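Local coordinates for protein diketoreductase (Acinetobacter baylyi, PDB 4E12) that reduces dicarbonyl compounds with NADH and probably interconverts (3S)-3-hydroxyacyl-CoA and 3-oxoacyl-CoA, as its dehydrogenase relatives do in fatty acid beta-oxidation, at residues Ala52-Glu57 against Asn146-Asn151; Val93-Asp98 against Asn120-Leu125. All blocks are in the same frame, centred on the assembly; numbering follows the deposited sequence.

How the contacts relate
Both contacts belong to the NAD-binding, Rossmann-type domain, yet they lie on opposite sides of the chain's centre, with centres about 24 Å apart. Contact 1 is partly buried: the end of helix 37-57 meets the loop between strands 139-144 and 153-158, and the touch is aromatic and aliphatic, without a hydrogen bond across it. Contact 2 lies at the surface, where the loops following the parallel neighbours 88-91 and 116-119 meet at the edge of the cofactor site. There a carboxylate grips backbone amides, with leucine packing beside it. Contact 2 itself includes three NAD-binding residues; contact 1 holds none, though Val148 lies near Leu15 and Asn120.

Contact 1 of 2, residues Ala52-Glu57 against Asn146-Asn151; sequences AVYEKE and NHVWVN. With SO4 (sulfate ion), chain J.
Trp149 carries its CG between its own backbone N and carbonyl carbon (chi1 61°), a turn that stands the indole up against helix residues Val53 and Tyr54. In Val53, CG1 lies anti to the backbone N (chi1 -180°) and is thereby laid over one indole face, 4.2 Å from the centroid of the Trp149 six-membered ring, in a CH-pi contact. The opposite indole face receives CA of His147, so the ring lies between the helix on one face and its own loop on the other. Valine suits this place because its compact beta-branched side chain sets CG1 over the flat indole close to the helix backbone.

Tyr54 approaches the indole near CB and CE3 of Trp149. Its CE2 lies 3.7 Å from Trp149 CE3, and the two ring planes meet obliquely, at 63° for the five-membered ring. Farther out, Tyr54 OH passes 3.6 Å from Trp149 CB and 4.0 Å from Val148 CG2; this hydroxyl is hydrogen-bonded to Gln22, which gives the polar end of a buried ring its partner.

Beyond the indole, His147 NE2 donates almost straight to sulfate O3 over 3.3 Å, while Asn146 ND2 adds weak bonds to the same ion, probably a crystallisation component.

Helix 14-25 ties the parts together: Gln18 hydrogen-bonds to the Asn146 side chain and Val148 N, and Phe21 and Phe25 pack edge-to-face with Tyr54, joining helix 37-57 to the loop between strands 139-144 and 153-158.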
# COMPACT_ATOMS: atom_id res chain seq x y z
N ALA A 52 -11.49 19.44 24.00
CA ALA A 52 -11.24 18.34 24.92
C ALA A 52 -10.22 17.34 24.36
O ALA A 52 -9.28 16.93 25.06
CB ALA A 52 -12.55 17.63 25.24
N VAL A 53 -10.41 16.95 23.10
CA VAL A 53 -9.47 16.05 22.43
C VAL A 53 -8.08 16.68 22.40
O VAL A 53 -7.07 16.04 22.72
CB VAL A 53 -9.89 15.79 20.96
CG1 VAL A 53 -8.90 14.85 20.29
CG2 VAL A 53 -11.30 15.23 20.91
N TYR A 54 -8.01 17.94 21.99
CA TYR A 54 -6.72 18.61 21.92
C TYR A 54 -6.00 18.62 23.25
O TYR A 54 -4.83 18.24 23.33
CB TYR A 54 -6.84 20.03 21.37
CG TYR A 54 -6.85 20.08 19.87
CD1 TYR A 54 -5.99 20.94 19.18
CD2 TYR A 54 -7.71 19.27 19.13
CE1 TYR A 54 -5.99 20.98 17.79
CE2 TYR A 54 -7.73 19.30 17.75
CZ TYR A 54 -6.87 20.16 17.08
OH TYR A 54 -6.88 20.19 15.71
N GLU A 55 -6.69 19.05 24.29
CA GLU A 55 -6.05 19.12 25.59
C GLU A 55 -5.46 17.78 26.02
O GLU A 55 -4.48 17.75 26.77
CB GLU A 55 -6.96 19.79 26.64
CG GLU A 55 -8.33 19.19 26.86
CD GLU A 55 -9.31 20.18 27.50
OE1 GLU A 55 -8.93 21.34 27.75
OE2 GLU A 55 -10.48 19.80 27.75
N LYS A 56 -5.99 16.67 25.52
CA LYS A 56 -5.43 15.35 25.85
C LYS A 56 -4.46 14.83 24.78
O LYS A 56 -3.54 14.07 25.10
CB LYS A 56 -6.53 14.31 26.05
CG LYS A 56 -7.56 14.65 27.13
CD LYS A 56 -6.96 14.75 28.52
CE LYS A 56 -8.02 15.17 29.53
NZ LYS A 56 -7.46 15.39 30.90
N GLU A 57 -4.65 15.24 23.52
CA GLU A 57 -3.90 14.64 22.41
C GLU A 57 -2.88 15.55 21.72
O GLU A 57 -2.02 15.07 20.97
CB GLU A 57 -4.87 14.11 21.35
CG GLU A 57 -5.85 13.06 21.83
CD GLU A 57 -5.18 11.75 22.18
OE1 GLU A 57 -4.00 11.57 21.80
OE2 GLU A 57 -5.83 10.89 22.82
N ASN A 146 -9.37 13.27 7.81
CA ASN A 146 -10.11 13.19 9.07
C ASN A 146 -9.12 13.00 10.25
O ASN A 146 -8.14 12.25 10.14
CB ASN A 146 -11.12 12.04 9.02
CG ASN A 146 -12.14 12.11 10.13
OD1 ASN A 146 -12.34 13.16 10.75
ND2 ASN A 146 -12.80 10.99 10.40
N HIS A 147 -9.38 13.70 11.36
CA HIS A 147 -8.46 13.76 12.50
C HIS A 147 -7.19 14.53 12.15
O HIS A 147 -6.08 14.01 12.23
CB HIS A 147 -8.13 12.36 13.02
CG HIS A 147 -9.32 11.64 13.59
ND1 HIS A 147 -9.21 10.65 14.54
CD2 HIS A 147 -10.64 11.78 13.34
CE1 HIS A 147 -10.41 10.20 14.85
NE2 HIS A 147 -11.30 10.87 14.14
N VAL A 148 -7.38 15.80 11.78
CA VAL A 148 -6.32 16.64 11.25
C VAL A 148 -5.19 16.86 12.24
O VAL A 148 -4.06 17.14 11.84
CB VAL A 148 -6.85 18.03 10.79
CG1 VAL A 148 -7.97 17.87 9.77
CG2 VAL A 148 -7.30 18.85 11.99
N TRP A 149 -5.48 16.77 13.54
CA TRP A 149 -4.45 17.01 14.54
C TRP A 149 -3.40 15.90 14.51
O TRP A 149 -2.24 16.12 14.87
CB TRP A 149 -5.05 17.12 15.95
CG TRP A 149 -5.77 15.89 16.38
CD1 TRP A 149 -5.24 14.79 17.01
CD2 TRP A 149 -7.16 15.61 16.19
NE1 TRP A 149 -6.22 13.85 17.22
CE2 TRP A 149 -7.40 14.32 16.73
CE3 TRP A 149 -8.22 16.32 15.62
CZ2 TRP A 149 -8.67 13.72 16.70
CZ3 TRP A 149 -9.48 15.72 15.59
CH2 TRP A 149 -9.70 14.44 16.12
N VAL A 150 -3.80 14.70 14.06
CA VAL A 150 -2.90 13.55 14.01
C VAL A 150 -2.53 13.16 12.57
O VAL A 150 -1.35 12.99 12.25
CB VAL A 150 -3.49 12.34 14.80
CG1 VAL A 150 -4.86 11.96 14.26
CG2 VAL A 150 -2.54 11.16 14.74
N ASN A 151 -3.52 13.03 11.70
CA ASN A 151 -3.26 12.79 10.28
C ASN A 151 -3.14 14.16 9.64
O ASN A 151 -4.08 14.65 9.03
CB ASN A 151 -4.43 12.03 9.67
CG ASN A 151 -4.70 10.73 10.39
OD1 ASN A 151 -3.77 10.05 10.84
ND2 ASN A 151 -5.97 10.38 10.54
S SO4 J . -15.09 11.21 13.51
O1 SO4 J . -14.08 12.25 13.28
O2 SO4 J . -16.25 11.82 14.22
O3 SO4 J . -14.50 10.14 14.34
O4 SO4 J . -15.54 10.65 12.22

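Contact 2 of 2, residues Val93-Asp98 against Asn120-Leu125; sequences VPESLD and NSSTLL
Ser121 lies beside the carboxylate of Glu95, its OG 3.4 Å from Glu95 OE1, in the loop that leaves strand 116-119. With OG anti to the backbone N (chi1 -176°), the Ser121 hydroxyl reaches forward along its own chain and accepts the amide of Leu124 at 2.9 Å from N to OG. This is an ST motif, in which a short hydroxyl side chain stands in for a backbone acceptor and holds the loop in its bend.

Ser122 makes the main polar link. Its N donates to Glu95 OE2 at 2.7 Å, meeting the syn side of the carboxylate but 32° out of its plane. The Ser122 hydroxyl looks elsewhere, to NE2 of His143, a residue predicted to be important for catalysis.

Such a meeting of loops at the C-terminal ends of parallel strands is where a Rossmann fold places its dinucleotide, and Glu95, Asn120 and Ser122 are all NAD-binding residues. Glu95 is the centre of an inverse gamma turn, and its side chain bends so that the carboxylate reaches the 120-125 loop, although the fit of its CG against Thr123 is doubtful. Lys100, another NAD-binding residue, forms a salt bridge with Glu95 OE1, so the two oxygens serve different partners and the group is held from both.

At Thr123 the backbone N adds a second, weak bond to Glu95 OE2.

Leu124 ends the contact with aliphatic packing. Its CD1 rests 4.0 Å from Leu97 N, where helix 97-110 begins, and its CD2 lies 4.4 Å from Leu97 CD1. Leucine suits position 124 because its two methyls lie against the helix start and the Leu97 side chain; Leu97 in turn packs on Leu129 and Tyr132 of helix 126-133. Just before Leu97, Ser96 is the N-cap of helix 97-110, its OG accepting from Leu99 N.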
# COMPACT_ATOMS: atom_id res chain seq x y z
N VAL A 93 -18.25 22.71 2.73
CA VAL A 93 -19.69 22.48 2.69
C VAL A 93 -19.94 21.09 2.08
O VAL A 93 -19.01 20.49 1.54
CB VAL A 93 -20.39 23.58 1.87
CG1 VAL A 93 -20.10 24.95 2.47
CG2 VAL A 93 -19.92 23.55 0.43
N PRO A 94 -21.18 20.57 2.15
CA PRO A 94 -21.45 19.24 1.58
C PRO A 94 -20.97 19.04 0.15
O PRO A 94 -20.72 19.99 -0.60
CB PRO A 94 -22.97 19.11 1.70
CG PRO A 94 -23.33 19.98 2.83
CD PRO A 94 -22.39 21.17 2.73
N GLU A 95 -20.86 17.78 -0.24
CA GLU A 95 -20.21 17.44 -1.49
C GLU A 95 -21.21 17.51 -2.67
O GLU A 95 -21.53 16.49 -3.29
CB GLU A 95 -19.60 16.04 -1.32
CG GLU A 95 -18.23 15.84 -1.93
CD GLU A 95 -17.14 16.74 -1.34
OE1 GLU A 95 -17.39 17.95 -1.14
OE2 GLU A 95 -16.04 16.23 -1.06
N SER A 96 -21.68 18.72 -2.97
CA SER A 96 -22.72 18.95 -3.98
C SER A 96 -22.37 20.07 -4.95
O SER A 96 -22.15 21.21 -4.53
CB SER A 96 -24.02 19.34 -3.28
OG SER A 96 -24.96 19.84 -4.21
N LEU A 97 -22.35 19.77 -6.25
CA LEU A 97 -22.07 20.80 -7.24
C LEU A 97 -22.98 22.03 -7.08
O LEU A 97 -22.50 23.16 -6.99
CB LEU A 97 -22.19 20.26 -8.67
CG LEU A 97 -21.84 21.28 -9.74
CD1 LEU A 97 -20.39 21.73 -9.57
CD2 LEU A 97 -22.05 20.71 -11.14
N ASP A 98 -24.29 21.80 -7.05
CA ASP A 98 -25.26 22.89 -6.89
C ASP A 98 -24.88 23.75 -5.68
O ASP A 98 -24.82 24.98 -5.75
CB ASP A 98 -26.67 22.33 -6.66
CG ASP A 98 -27.16 21.43 -7.79
OD1 ASP A 98 -26.66 21.55 -8.93
OD2 ASP A 98 -28.06 20.60 -7.53
N ASN A 120 -12.01 22.10 0.22
CA ASN A 120 -11.53 20.88 0.88
C ASN A 120 -12.11 19.65 0.17
O ASN A 120 -11.98 18.53 0.65
CB ASN A 120 -11.95 20.88 2.37
CG ASN A 120 -11.51 19.62 3.10
OD1 ASN A 120 -10.35 19.21 3.03
ND2 ASN A 120 -12.45 18.98 3.79
N SER A 121 -12.71 19.87 -1.01
CA SER A 121 -13.54 18.86 -1.68
C SER A 121 -12.80 17.56 -1.96
O SER A 121 -11.69 17.57 -2.50
CB SER A 121 -14.14 19.41 -2.98
OG SER A 121 -15.02 18.47 -3.58
N SER A 122 -13.41 16.43 -1.59
CA SER A 122 -12.88 15.10 -1.91
C SER A 122 -13.52 14.48 -3.16
O SER A 122 -13.10 13.41 -3.59
CB SER A 122 -13.05 14.12 -0.74
OG SER A 122 -12.24 14.46 0.38
N THR A 123 -14.53 15.13 -3.74
CA THR A 123 -15.20 14.54 -4.90
C THR A 123 -15.20 15.47 -6.11
O THR A 123 -15.48 15.03 -7.23
CB THR A 123 -16.66 14.20 -4.57
OG1 THR A 123 -17.39 15.42 -4.33
CG2 THR A 123 -16.74 13.32 -3.34
N LEU A 124 -14.91 16.74 -5.90
CA LEU A 124 -14.92 17.72 -6.98
C LEU A 124 -13.55 18.34 -7.19
O LEU A 124 -12.85 18.69 -6.24
CB LEU A 124 -15.96 18.80 -6.70
CG LEU A 124 -17.39 18.38 -7.02
CD1 LEU A 124 -18.43 19.22 -6.28
CD2 LEU A 124 -17.57 18.45 -8.54
N LEU A 125 -13.18 18.48 -8.46
CA LEU A 125 -11.92 19.11 -8.83
C LEU A 125 -12.02 20.63 -8.82
O LEU A 125 -13.08 21.20 -9.11
CB LEU A 125 -11.51 18.65 -10.23
CG LEU A 125 -11.21 17.17 -10.44
CD1 LEU A 125 -10.81 16.95 -11.88
CD2 LEU A 125 -10.06 16.78 -9.52